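Thermospermine synthase (Medicago truncatula, PDB 6BQ6) probably catalyses the transfer of an aminopropyl group from decarboxylated S-adenosylmethionine to spermidine, yielding thermospermine and S-methyl-5'-thioadenosine. Local coordinates at residues B[60-65]-B[70-75]; B[93-98]-B[175-180]; B[136-141]-B[150-155]; B[181-184]-B[190-193]; B[198-203]-B[214-219]. All coordinates share one frame; numbering follows the deposited sequence.

Interaction 1: residues B[60-65]-B[70-75]; sequences ALLDTK and ALVLDG
L61 and L71 form the non-hydrogen-bonded pair at the middle of a beta hairpin, strands 58-64 and 70-73, in the antiparallel sheet of the tetramerisation region. The hydrogen-bonded pairs A60-V72 and L62-A70 flank it. A70 N to L62 O, L62 N to A70 O and V72 N to A60 O are 2.8 Å each; A60 N to V72 O is 2.9 Å. On the face of A60, L62, A70 and V72, the CD1 branch of L62 slants over V72 CG2 at 3.9 Å, and T64 CG2 touches A70 CB. On the other face L61, its CG anti to the backbone N (chi1 -171°), brings CD1 3.6 Å from A70 O. Y31 covers L62 and V72, C29 of a second subunit packs on L62, and helix 135-144 covers L61 and L71. A60, L62, A70 and V72 thus spend backbone N and O on each other, while L61 and D63 bond on to strand 47-53 and N46 before it; the sheet continues past the hairpin, its faces left to apolar packing.

Interaction 2: residues B[93-98]-B[175-180]; sequences HPALLH and YDVIVG
The imidazole of H98 belongs to the same helix end that lays A95 and L96 against V177, and at its edge, in the ring plane, sits P94 O. ND1 donates to that carbonyl at 2.7 Å, from well above the carbonyl plane. H98 N reaches the same oxygen at 3.1 Å from the opposite face, so two donors of one residue grip P94 O, and the ND1 bond holds the turn of the ring, which also meets F295. The contact with the strand is purely aliphatic. L96 CD1 sits in the fork of V177, 3.8 Å from CG2 and 3.9 Å from CG1, the two side chains meeting at a slant. With CG1 of V177 anti to its nitrogen (chi1 -180°), that methyl is also placed 4.0 Å from A95 CB. Helix 84-98, kinked at P94 and A95, thereby packs on one face of the Rossmann-like sheet, against its inner strand 175-181. A95 further touches I213 and V215 of the next strand, and V177 touches V105 of the strand on its other side. With methyls alone across the interface, the helix is held to the strand by dispersion and burial, while H93 bonds elsewhere, to E118 and H122.

Interaction 3: residues B[136-141]-B[150-155]; sequences EVVEFC and EAFHDS
C141, whose carbonyl carbon lies against the ring of F152, is fixed in its helix by a bond from its N to V137 O, 2.9 Å. The bond one residue earlier, F140 N to E136 O, is equally short, so the backbone that meets the ring is a regular helical turn. F152 brings two ring atoms to that turn, on either side of its CZ. CE1 lies 4.1 Å from V138 CG1, and CE2 lies 4.0 Å from C141 C and 4.1 Å from C141 O. The phenyl end therefore bridges residues three apart on helix 135-144, touching a methyl at one corner and a peptide group at the other, with both approaches oblique to the ring. V138 holds CG1 anti to its nitrogen (chi1 173°), the branch that touches the phenyl. The helix carrying F152 is short, and D154 N still bonds to A151 O at 3.1 Å as the chain leaves it. F152 also touches the glycine-rich stretch consistent with a Rossmann-type loop, and V138 lies beside the adenosine-binding D132. Helix 114-120 packs on A151 through R117 and L120, while C141 and F140 turn instead to L71 of strand 70-73.

Interaction 4: residues B[181-184]-B[190-193]; sequences DLAD and PCYK. With TER (N-(3-amino-propyl)-N-(5-aminopropyl)-1,4-diaminobutane), chain F.
The loop that follows strand 175-181 lines the active site, and here its two limbs meet as L182 and A183 close on C191. D181, predicted to be the proton acceptor, and L182 border the bound thermospermine; P190 and C191 belong to the adenosine site observed for this protein. The thiol does most of the touching. C191 SG lies 4.0 Å from L182 CB and also 4.0 Å from A183 CB, spanning two consecutive residues, and C191 CB rests 3.9 Å from A183 O. Because SG is anti to the carbonyl carbon (chi1 -64°), the sulfur points into the opposite limb. These are van der Waals contacts, so the loop closes without a polar link between these limbs. On the ligand side, D181 OD1 stands 3.7 Å from C3 and 3.9 Å from N5 of the polyamine, while L182 O lies 3.5 Å from N5. The D181 carboxylate is held by Y87 OH at OD1 and T115 OG1 at OD2. K193 NZ forms a salt bridge with the adenosine-binding D163 and only a weak bond, 3.4 Å, with P190 O. Between strand 175-181 and helix 197-204 the loop is tied back by Y195, whose hydroxyl bonds to A183 O, and L182 packs on M108, just past strand 104-107.

Interaction 5: residues B[198-203]-B[214-219]; sequences DFYELT and FVTQAG
Y200, with CG anti to the carbonyl carbon (chi1 -68°), swings its ring out from the helix towards the sheet, and F214, with CG anti to the backbone N (chi1 177°), rises from the strand to meet it. The side chains cross at about a right angle. Their ring centres are 5.3 Å apart and the planes inclined at 56°, an oblique pairing. Contact is closest at Y200 CE1, 3.5 Å from F214 CE2 and 3.7 Å from F214 CZ. The tyrosine OH passes 4.0 Å from F214 CE2 and ends near T216 CG2, at 4.3 Å. Helix 197-204 is the connection of a beta-alpha-beta crossover, carrying the chain from strand 175-181 to its parallel neighbour 212-220, and this aromatic pair seats it on the sheet. Further along the strand the chemistry turns polar. T216 OG1 donates to Q217 O at 2.7 Å, and Q217 OE1 accepts from G219 N at 3.0 Å, the donor lying above the amide plane. OE1 also takes a bond from W258 NE1 and NE2 donates to D184 OD1, so bonds at both ends hold the carboxamide of Q217, a residue of the thermospermine pocket. Helix 230-238 packs alongside, L237 touching both Y200 and F214 while I233 meets T216.

Overall arrangement
Interactions 2 and 5 are buried contacts on the central sheet: helix 84-98 touches V215, helix 197-204 touches F214, and these successive residues of strand 212-220 point to opposite faces. Strand 175-181 bonds to that strand through G180 with V215 and Q217. Interaction 4, more exposed and close to the ligand, continues from strand 175-181; D184 OD1 bonds to Q217 NE2 of interaction 5. Interactions 1 and 3 lie farther from the chain's centre and join the two regions, as L61 and L71 of the hairpin pack on F140 and C141. Among the five, interaction 1 depends on backbone hydrogen bonds; the others meet through methyls, aromatic rings or a thiol.

Interaction 1: residues B[60-65]-B[70-75]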
# COMPACT_ATOMS: atom_id res chain seq x y z
N ALA B 60 -8.50 -11.70 -14.01
CA ALA B 60 -7.04 -11.80 -13.84
C ALA B 60 -6.72 -13.11 -13.13
O ALA B 60 -7.50 -13.56 -12.28
CB ALA B 60 -6.53 -10.62 -13.02
N LEU B 61 -5.67 -13.79 -13.58
CA LEU B 61 -5.11 -14.93 -12.89
C LEU B 61 -3.69 -14.61 -12.44
O LEU B 61 -2.81 -14.30 -13.28
CB LEU B 61 -5.15 -16.15 -13.76
CG LEU B 61 -4.79 -17.48 -13.10
CD1 LEU B 61 -5.83 -18.00 -12.10
CD2 LEU B 61 -4.51 -18.53 -14.18
N LEU B 62 -3.50 -14.63 -11.12
CA LEU B 62 -2.24 -14.20 -10.52
C LEU B 62 -1.55 -15.40 -9.97
O LEU B 62 -2.19 -16.27 -9.46
CB LEU B 62 -2.52 -13.23 -9.37
CG LEU B 62 -3.43 -12.08 -9.74
CD1 LEU B 62 -3.61 -11.15 -8.54
CD2 LEU B 62 -2.91 -11.28 -10.92
N ASP B 63 -0.24 -15.42 -9.98
CA ASP B 63 0.49 -16.45 -9.32
C ASP B 63 1.03 -15.78 -8.04
O ASP B 63 1.89 -14.95 -8.11
CB ASP B 63 1.61 -16.98 -10.18
CG ASP B 63 2.44 -18.03 -9.47
OD1 ASP B 63 2.14 -18.37 -8.30
OD2 ASP B 63 3.42 -18.50 -10.09
N THR B 64 0.43 -16.12 -6.92
CA THR B 64 0.77 -15.50 -5.63
C THR B 64 1.62 -16.43 -4.82
O THR B 64 1.47 -17.64 -4.90
CB THR B 64 -0.49 -15.12 -4.82
OG1 THR B 64 -1.07 -16.27 -4.21
CG2 THR B 64 -1.53 -14.48 -5.73
N LYS B 65 2.47 -15.86 -3.98
CA LYS B 65 3.35 -16.66 -3.15
C LYS B 65 2.58 -17.36 -2.05
O LYS B 65 2.70 -18.58 -1.90
CB LYS B 65 4.49 -15.82 -2.63
CG LYS B 65 5.42 -15.31 -3.72
CD LYS B 65 6.65 -14.64 -3.11
CE LYS B 65 7.50 -13.91 -4.13
NZ LYS B 65 8.40 -14.87 -4.82
N ALA B 70 -4.38 -17.39 -8.23
CA ALA B 70 -5.56 -16.75 -7.70
C ALA B 70 -6.34 -16.11 -8.83
O ALA B 70 -5.77 -15.36 -9.63
CB ALA B 70 -5.16 -15.69 -6.70
N LEU B 71 -7.64 -16.41 -8.85
CA LEU B 71 -8.55 -15.86 -9.82
C LEU B 71 -9.16 -14.62 -9.20
O LEU B 71 -9.74 -14.69 -8.11
CB LEU B 71 -9.61 -16.88 -10.21
CG LEU B 71 -10.66 -16.39 -11.20
CD1 LEU B 71 -10.06 -16.15 -12.59
CD2 LEU B 71 -11.84 -17.36 -11.26
N VAL B 72 -9.05 -13.50 -9.89
CA VAL B 72 -9.59 -12.21 -9.45
C VAL B 72 -10.55 -11.65 -10.47
O VAL B 72 -10.20 -11.58 -11.64
CB VAL B 72 -8.40 -11.25 -9.23
CG1 VAL B 72 -8.83 -9.86 -8.75
CG2 VAL B 72 -7.44 -11.89 -8.25
N LEU B 73 -11.75 -11.28 -10.01
CA LEU B 73 -12.77 -10.72 -10.90
C LEU B 73 -13.09 -9.32 -10.41
O LEU B 73 -13.46 -9.15 -9.25
CB LEU B 73 -14.03 -11.55 -10.93
CG LEU B 73 -13.90 -12.97 -11.47
CD1 LEU B 73 -15.26 -13.66 -11.48
CD2 LEU B 73 -13.24 -13.06 -12.84
N ASP B 74 -12.90 -8.35 -11.29
CA ASP B 74 -13.08 -6.91 -10.96
C ASP B 74 -12.34 -6.54 -9.68
O ASP B 74 -12.88 -5.90 -8.79
CB ASP B 74 -14.58 -6.57 -10.90
CG ASP B 74 -15.16 -6.13 -12.28
OD1 ASP B 74 -14.42 -5.66 -13.19
OD2 ASP B 74 -16.38 -6.22 -12.42
N GLY B 75 -11.09 -6.99 -9.60
CA GLY B 75 -10.22 -6.76 -8.46
C GLY B 75 -10.59 -7.41 -7.15
O GLY B 75 -10.02 -7.06 -6.10

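Interaction 2: residues B[93-98]-B[175-180]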
# COMPACT_ATOMS: atom_id res chain seq x y z
N HIS B 93 -20.90 -30.10 -0.52
CA HIS B 93 -21.14 -31.40 0.09
C HIS B 93 -22.24 -31.51 1.11
O HIS B 93 -23.01 -32.48 1.05
CB HIS B 93 -19.83 -32.01 0.56
CG HIS B 93 -18.87 -32.20 -0.55
ND1 HIS B 93 -19.24 -32.82 -1.73
CD2 HIS B 93 -17.59 -31.83 -0.73
CE1 HIS B 93 -18.25 -32.80 -2.58
NE2 HIS B 93 -17.23 -32.21 -2.00
N PRO B 94 -22.36 -30.53 2.01
CA PRO B 94 -23.44 -30.63 3.00
C PRO B 94 -24.82 -30.77 2.33
O PRO B 94 -25.62 -31.63 2.75
CB PRO B 94 -23.30 -29.33 3.78
CG PRO B 94 -21.84 -29.03 3.73
CD PRO B 94 -21.45 -29.39 2.32
N ALA B 95 -25.11 -29.94 1.33
CA ALA B 95 -26.39 -30.07 0.63
C ALA B 95 -26.61 -31.44 0.06
O ALA B 95 -27.63 -32.09 0.33
CB ALA B 95 -26.53 -29.02 -0.45
N LEU B 96 -25.65 -31.94 -0.70
CA LEU B 96 -25.89 -33.23 -1.38
C LEU B 96 -25.95 -34.38 -0.38
O LEU B 96 -26.74 -35.33 -0.52
CB LEU B 96 -24.87 -33.52 -2.44
CG LEU B 96 -25.21 -32.94 -3.83
CD1 LEU B 96 -25.21 -31.42 -3.86
CD2 LEU B 96 -24.28 -33.52 -4.87
N LEU B 97 -25.15 -34.30 0.68
CA LEU B 97 -25.16 -35.34 1.67
C LEU B 97 -26.45 -35.41 2.49
O LEU B 97 -26.79 -36.47 2.97
CB LEU B 97 -23.93 -35.21 2.61
CG LEU B 97 -22.59 -35.44 1.94
CD1 LEU B 97 -21.45 -34.95 2.82
CD2 LEU B 97 -22.39 -36.92 1.59
N HIS B 98 -27.13 -34.30 2.69
CA HIS B 98 -28.36 -34.29 3.40
C HIS B 98 -29.49 -34.79 2.54
O HIS B 98 -30.55 -35.14 3.09
CB HIS B 98 -28.68 -32.92 3.94
CG HIS B 98 -27.94 -32.56 5.21
ND1 HIS B 98 -26.64 -32.12 5.22
CD2 HIS B 98 -28.32 -32.62 6.51
CE1 HIS B 98 -26.25 -31.91 6.47
NE2 HIS B 98 -27.25 -32.18 7.27
N TYR B 175 -35.02 -29.88 -9.96
CA TYR B 175 -33.71 -30.35 -9.54
C TYR B 175 -33.76 -30.80 -8.10
O TYR B 175 -34.50 -30.22 -7.25
CB TYR B 175 -32.70 -29.16 -9.64
CG TYR B 175 -32.52 -28.76 -11.05
CD1 TYR B 175 -31.65 -29.45 -11.87
CD2 TYR B 175 -33.28 -27.74 -11.61
CE1 TYR B 175 -31.48 -29.11 -13.20
CE2 TYR B 175 -33.15 -27.43 -12.96
CZ TYR B 175 -32.25 -28.12 -13.73
OH TYR B 175 -32.12 -27.77 -15.06
N ASP B 176 -32.91 -31.79 -7.78
CA ASP B 176 -32.73 -32.24 -6.40
C ASP B 176 -32.00 -31.25 -5.54
O ASP B 176 -32.34 -31.08 -4.36
CB ASP B 176 -31.99 -33.59 -6.40
CG ASP B 176 -32.79 -34.68 -7.12
OD1 ASP B 176 -33.96 -34.86 -6.76
OD2 ASP B 176 -32.22 -35.33 -8.02
N VAL B 177 -31.01 -30.57 -6.10
CA VAL B 177 -30.30 -29.52 -5.35
C VAL B 177 -30.12 -28.36 -6.32
O VAL B 177 -29.89 -28.58 -7.51
CB VAL B 177 -28.91 -30.00 -4.81
CG1 VAL B 177 -28.20 -28.90 -4.04
CG2 VAL B 177 -29.04 -31.19 -3.89
N ILE B 178 -30.27 -27.13 -5.82
CA ILE B 178 -29.90 -25.93 -6.59
C ILE B 178 -28.87 -25.21 -5.71
O ILE B 178 -29.02 -25.04 -4.47
CB ILE B 178 -31.12 -25.03 -6.88
CG1 ILE B 178 -32.06 -25.77 -7.82
CG2 ILE B 178 -30.68 -23.72 -7.54
CD1 ILE B 178 -33.40 -25.11 -7.99
N VAL B 179 -27.80 -24.78 -6.37
CA VAL B 179 -26.62 -24.23 -5.73
C VAL B 179 -26.46 -22.77 -6.16
O VAL B 179 -26.32 -22.48 -7.36
CB VAL B 179 -25.36 -25.01 -6.10
CG1 VAL B 179 -24.12 -24.36 -5.42
CG2 VAL B 179 -25.49 -26.48 -5.69
N GLY B 180 -26.51 -21.84 -5.21
CA GLY B 180 -26.20 -20.44 -5.46
C GLY B 180 -24.71 -20.20 -5.28
O GLY B 180 -24.22 -20.20 -4.15

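Interaction 3: residues B[136-141]-B[150-155]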
# COMPACT_ATOMS: atom_id res chain seq x y z
N GLU B 136 -17.27 -15.48 -20.88
CA GLU B 136 -15.80 -15.28 -20.94
C GLU B 136 -15.14 -15.80 -19.70
O GLU B 136 -14.06 -16.36 -19.78
CB GLU B 136 -15.47 -13.82 -21.20
CG GLU B 136 -15.75 -13.49 -22.68
CD GLU B 136 -15.22 -12.14 -23.11
OE1 GLU B 136 -14.16 -11.74 -22.59
OE2 GLU B 136 -15.88 -11.49 -23.97
N VAL B 137 -15.82 -15.73 -18.56
CA VAL B 137 -15.27 -16.32 -17.32
C VAL B 137 -15.23 -17.84 -17.46
O VAL B 137 -14.24 -18.47 -17.13
CB VAL B 137 -16.09 -15.91 -16.09
CG1 VAL B 137 -15.67 -16.75 -14.85
CG2 VAL B 137 -15.93 -14.42 -15.82
N VAL B 138 -16.30 -18.45 -17.97
CA VAL B 138 -16.35 -19.90 -18.13
C VAL B 138 -15.22 -20.35 -19.03
O VAL B 138 -14.49 -21.29 -18.73
CB VAL B 138 -17.69 -20.38 -18.72
CG1 VAL B 138 -17.65 -21.86 -19.04
CG2 VAL B 138 -18.77 -20.08 -17.71
N GLU B 139 -15.11 -19.67 -20.16
CA GLU B 139 -14.11 -20.10 -21.15
C GLU B 139 -12.69 -19.88 -20.63
O GLU B 139 -11.81 -20.72 -20.86
CB GLU B 139 -14.38 -19.39 -22.47
CG GLU B 139 -15.61 -19.93 -23.19
CD GLU B 139 -15.48 -21.40 -23.65
OE1 GLU B 139 -14.36 -21.87 -23.96
OE2 GLU B 139 -16.47 -22.12 -23.62
N PHE B 140 -12.49 -18.78 -19.90
CA PHE B 140 -11.20 -18.51 -19.28
C PHE B 140 -10.83 -19.65 -18.34
O PHE B 140 -9.75 -20.21 -18.41
CB PHE B 140 -11.24 -17.21 -18.52
CG PHE B 140 -9.93 -16.84 -17.91
CD1 PHE B 140 -8.97 -16.26 -18.69
CD2 PHE B 140 -9.63 -17.17 -16.63
CE1 PHE B 140 -7.72 -15.98 -18.16
CE2 PHE B 140 -8.38 -16.88 -16.08
CZ PHE B 140 -7.44 -16.27 -16.85
N CYS B 141 -11.76 -20.00 -17.45
CA CYS B 141 -11.47 -21.02 -16.43
C CYS B 141 -11.35 -22.41 -17.05
O CYS B 141 -10.54 -23.19 -16.62
CB CYS B 141 -12.52 -20.98 -15.34
SG CYS B 141 -12.42 -19.45 -14.39
N GLU B 150 -11.04 -32.10 -15.97
CA GLU B 150 -11.89 -33.29 -15.88
C GLU B 150 -13.37 -32.89 -15.78
O GLU B 150 -14.18 -33.26 -16.63
CB GLU B 150 -11.46 -34.17 -14.69
CG GLU B 150 -12.40 -35.31 -14.38
CD GLU B 150 -11.95 -36.28 -13.28
OE1 GLU B 150 -11.43 -35.86 -12.20
OE2 GLU B 150 -12.17 -37.49 -13.48
N ALA B 151 -13.67 -32.06 -14.78
CA ALA B 151 -15.03 -31.58 -14.53
C ALA B 151 -15.67 -31.01 -15.81
O ALA B 151 -16.78 -31.43 -16.23
CB ALA B 151 -15.03 -30.55 -13.43
N PHE B 152 -14.94 -30.10 -16.46
CA PHE B 152 -15.46 -29.43 -17.66
C PHE B 152 -15.70 -30.38 -18.80
O PHE B 152 -16.54 -30.10 -19.66
CB PHE B 152 -14.55 -28.31 -18.12
CG PHE B 152 -14.79 -27.02 -17.44
CD1 PHE B 152 -16.02 -26.37 -17.61
CD2 PHE B 152 -13.82 -26.43 -16.68
CE1 PHE B 152 -16.24 -25.16 -17.00
CE2 PHE B 152 -14.06 -25.22 -16.07
CZ PHE B 152 -15.27 -24.61 -16.21
N HIS B 153 -14.96 -31.47 -18.83
CA HIS B 153 -15.13 -32.53 -19.87
C HIS B 153 -16.05 -33.72 -19.53
O HIS B 153 -16.26 -34.64 -20.34
CB HIS B 153 -13.74 -32.99 -20.30
CG HIS B 153 -13.03 -31.94 -21.08
ND1 HIS B 153 -12.28 -30.95 -20.49
CD2 HIS B 153 -13.03 -31.67 -22.41
CE1 HIS B 153 -11.83 -30.12 -21.41
NE2 HIS B 153 -12.25 -30.55 -22.59
N ASP B 154 -16.64 -33.66 -18.34
CA ASP B 154 -17.55 -34.67 -17.87
C ASP B 154 -18.85 -34.59 -18.67
O ASP B 154 -19.49 -33.54 -18.74
CB ASP B 154 -17.79 -34.48 -16.38
CG ASP B 154 -18.41 -35.70 -15.69
OD1 ASP B 154 -19.49 -36.15 -16.09
OD2 ASP B 154 -17.89 -36.16 -14.66
N SER B 155 -19.30 -35.73 -19.22
CA SER B 155 -20.50 -35.76 -20.02
C SER B 155 -21.75 -35.41 -19.23
O SER B 155 -22.79 -35.11 -19.86
CB SER B 155 -20.70 -37.17 -20.66
OG SER B 155 -20.80 -38.12 -19.64

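Interaction 4: residues B[181-184]-B[190-193]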
# COMPACT_ATOMS: atom_id res chain seq x y z
N ASP B 181 -24.02 -19.94 -6.38
CA ASP B 181 -22.62 -19.61 -6.36
C ASP B 181 -22.43 -18.28 -7.12
O ASP B 181 -21.70 -18.20 -8.06
CB ASP B 181 -21.83 -20.72 -6.98
CG ASP B 181 -20.35 -20.63 -6.70
OD1 ASP B 181 -19.91 -19.80 -5.91
OD2 ASP B 181 -19.62 -21.40 -7.34
N LEU B 182 -23.11 -17.24 -6.61
CA LEU B 182 -23.11 -15.92 -7.20
C LEU B 182 -22.36 -14.93 -6.34
O LEU B 182 -22.04 -15.21 -5.17
CB LEU B 182 -24.55 -15.41 -7.33
CG LEU B 182 -25.45 -16.34 -8.11
CD1 LEU B 182 -26.89 -16.06 -7.68
CD2 LEU B 182 -25.28 -16.16 -9.60
N ALA B 183 -22.10 -13.75 -6.92
CA ALA B 183 -21.60 -12.61 -6.13
C ALA B 183 -22.57 -12.28 -4.99
O ALA B 183 -23.73 -12.56 -5.09
CB ALA B 183 -21.43 -11.41 -7.04
N ASP B 184 -22.06 -11.72 -3.90
CA ASP B 184 -22.87 -11.23 -2.80
C ASP B 184 -23.94 -10.27 -3.31
O ASP B 184 -23.68 -9.50 -4.22
CB ASP B 184 -22.02 -10.49 -1.75
CG ASP B 184 -21.02 -11.39 -1.06
OD1 ASP B 184 -21.08 -12.63 -1.26
OD2 ASP B 184 -20.16 -10.83 -0.32
N PRO B 190 -26.70 -7.12 -10.70
CA PRO B 190 -27.45 -8.14 -11.48
C PRO B 190 -27.75 -9.49 -10.74
O PRO B 190 -28.70 -10.19 -11.07
CB PRO B 190 -26.51 -8.40 -12.65
CG PRO B 190 -25.14 -8.22 -12.05
CD PRO B 190 -25.26 -7.13 -11.02
N CYS B 191 -26.95 -9.82 -9.72
CA CYS B 191 -27.24 -10.99 -8.87
C CYS B 191 -28.30 -10.78 -7.85
O CYS B 191 -28.81 -11.74 -7.31
CB CYS B 191 -25.98 -11.40 -8.09
SG CYS B 191 -24.77 -11.92 -9.26
N TYR B 192 -28.57 -9.52 -7.51
CA TYR B 192 -29.36 -9.19 -6.35
C TYR B 192 -30.72 -9.90 -6.40
O TYR B 192 -31.22 -10.40 -5.38
CB TYR B 192 -29.56 -7.67 -6.25
CG TYR B 192 -30.46 -7.32 -5.13
CD1 TYR B 192 -31.84 -7.23 -5.32
CD2 TYR B 192 -29.96 -7.13 -3.85
CE1 TYR B 192 -32.69 -6.94 -4.28
CE2 TYR B 192 -30.81 -6.80 -2.79
CZ TYR B 192 -32.17 -6.74 -3.02
OH TYR B 192 -33.01 -6.45 -2.02
N LYS B 193 -31.31 -9.94 -7.58
CA LYS B 193 -32.63 -10.55 -7.71
C LYS B 193 -32.68 -12.03 -7.35
O LYS B 193 -33.75 -12.55 -7.02
CB LYS B 193 -33.20 -10.30 -9.09
CG LYS B 193 -32.46 -10.99 -10.20
CD LYS B 193 -33.11 -10.62 -11.51
CE LYS B 193 -32.50 -11.41 -12.65
NZ LYS B 193 -31.28 -10.75 -13.14
N1 TER F . -19.20 -15.25 -9.66
C2 TER F . -18.83 -16.56 -9.14
C3 TER F . -19.24 -16.67 -7.67
C4 TER F . -18.42 -15.79 -6.76
N5 TER F . -18.67 -16.13 -5.38
C6 TER F . -17.56 -16.45 -4.50
C7 TER F . -17.82 -15.95 -3.08
C8 TER F . -16.49 -15.77 -2.37
N9 TER F . -15.91 -14.47 -2.58
C10 TER F . -14.63 -14.19 -1.98
C11 TER F . -14.40 -12.73 -1.63
C12 TER F . -13.18 -12.66 -0.71
C13 TER F . -12.62 -11.26 -0.57
N14 TER F . -13.67 -10.27 -0.49

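Interaction 5: residues B[198-203]-B[214-219]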
# COMPACT_ATOMS: atom_id res chain seq x y z
N ASP B 198 -39.17 -13.19 -3.08
CA ASP B 198 -40.03 -13.56 -4.21
C ASP B 198 -39.34 -14.49 -5.20
O ASP B 198 -39.98 -15.41 -5.73
CB ASP B 198 -40.54 -12.34 -4.92
CG ASP B 198 -41.75 -11.70 -4.23
OD1 ASP B 198 -42.24 -12.20 -3.19
OD2 ASP B 198 -42.24 -10.67 -4.76
N PHE B 199 -38.05 -14.26 -5.47
CA PHE B 199 -37.28 -15.21 -6.29
C PHE B 199 -37.33 -16.62 -5.71
O PHE B 199 -37.66 -17.60 -6.40
CB PHE B 199 -35.83 -14.73 -6.50
CG PHE B 199 -34.96 -15.76 -7.16
CD1 PHE B 199 -35.14 -16.08 -8.50
CD2 PHE B 199 -34.12 -16.52 -6.41
CE1 PHE B 199 -34.39 -17.06 -9.10
CE2 PHE B 199 -33.35 -17.49 -6.99
CZ PHE B 199 -33.50 -17.78 -8.34
N TYR B 200 -37.02 -16.73 -4.44
CA TYR B 200 -36.96 -18.04 -3.80
C TYR B 200 -38.30 -18.70 -3.79
O TYR B 200 -38.39 -19.87 -4.12
CB TYR B 200 -36.47 -17.91 -2.38
CG TYR B 200 -35.04 -17.49 -2.19
CD1 TYR B 200 -34.00 -17.99 -3.00
CD2 TYR B 200 -34.70 -16.67 -1.12
CE1 TYR B 200 -32.67 -17.62 -2.78
CE2 TYR B 200 -33.38 -16.34 -0.88
CZ TYR B 200 -32.36 -16.81 -1.71
OH TYR B 200 -31.05 -16.46 -1.46
N GLU B 201 -39.35 -17.94 -3.45
CA GLU B 201 -40.70 -18.49 -3.35
C GLU B 201 -41.32 -18.84 -4.67
O GLU B 201 -41.93 -19.90 -4.78
CB GLU B 201 -41.64 -17.53 -2.60
CG GLU B 201 -42.91 -18.21 -2.06
CD GLU B 201 -43.79 -17.25 -1.27
OE1 GLU B 201 -44.91 -17.69 -0.86
OE2 GLU B 201 -43.35 -16.09 -1.05
N LEU B 202 -41.21 -17.96 -5.65
CA LEU B 202 -41.99 -18.02 -6.88
C LEU B 202 -41.21 -18.55 -8.04
O LEU B 202 -41.83 -18.97 -9.00
CB LEU B 202 -42.55 -16.64 -7.23
CG LEU B 202 -43.46 -16.04 -6.15
CD1 LEU B 202 -44.04 -14.71 -6.59
CD2 LEU B 202 -44.58 -17.00 -5.72
N THR B 203 -39.88 -18.59 -7.97
CA THR B 203 -39.06 -19.06 -9.10
C THR B 203 -38.28 -20.30 -8.73
O THR B 203 -38.31 -21.29 -9.43
CB THR B 203 -38.12 -17.95 -9.68
OG1 THR B 203 -38.90 -16.81 -10.17
CG2 THR B 203 -37.22 -18.47 -10.77
N PHE B 214 -31.84 -26.34 -1.30
CA PHE B 214 -31.17 -25.17 -1.85
C PHE B 214 -29.94 -24.92 -0.93
O PHE B 214 -30.05 -25.00 0.31
CB PHE B 214 -32.10 -23.97 -1.85
CG PHE B 214 -31.46 -22.70 -2.33
CD1 PHE B 214 -30.92 -22.59 -3.63
CD2 PHE B 214 -31.35 -21.56 -1.47
CE1 PHE B 214 -30.31 -21.42 -4.08
CE2 PHE B 214 -30.73 -20.41 -1.93
CZ PHE B 214 -30.23 -20.31 -3.23
N VAL B 215 -28.84 -24.52 -1.54
CA VAL B 215 -27.70 -23.98 -0.78
C VAL B 215 -27.20 -22.75 -1.53
O VAL B 215 -27.11 -22.75 -2.77
CB VAL B 215 -26.57 -25.00 -0.53
CG1 VAL B 215 -26.04 -25.58 -1.83
CG2 VAL B 215 -25.44 -24.39 0.30
N THR B 216 -26.86 -21.70 -0.79
CA THR B 216 -26.20 -20.56 -1.37
C THR B 216 -24.97 -20.21 -0.55
O THR B 216 -25.01 -20.23 0.68
CB THR B 216 -27.16 -19.33 -1.53
OG1 THR B 216 -26.44 -18.27 -2.18
CG2 THR B 216 -27.70 -18.85 -0.20
N GLN B 217 -23.94 -19.71 -1.23
CA GLN B 217 -22.93 -18.93 -0.56
C GLN B 217 -23.62 -17.68 0.03
O GLN B 217 -24.59 -17.15 -0.51
CB GLN B 217 -21.78 -18.62 -1.47
CG GLN B 217 -21.96 -17.43 -2.42
CD GLN B 217 -21.61 -16.12 -1.75
OE1 GLN B 217 -20.87 -16.08 -0.78
NE2 GLN B 217 -22.23 -15.05 -2.20
N ALA B 218 -23.13 -17.24 1.18
CA ALA B 218 -23.83 -16.20 1.93
C ALA B 218 -22.91 -15.13 2.52
O ALA B 218 -23.26 -14.49 3.51
CB ALA B 218 -24.71 -16.85 2.95
N GLY B 219 -21.78 -14.90 1.87
CA GLY B 219 -20.91 -13.83 2.16
C GLY B 219 -20.07 -13.99 3.38
O GLY B 219 -20.00 -15.08 3.97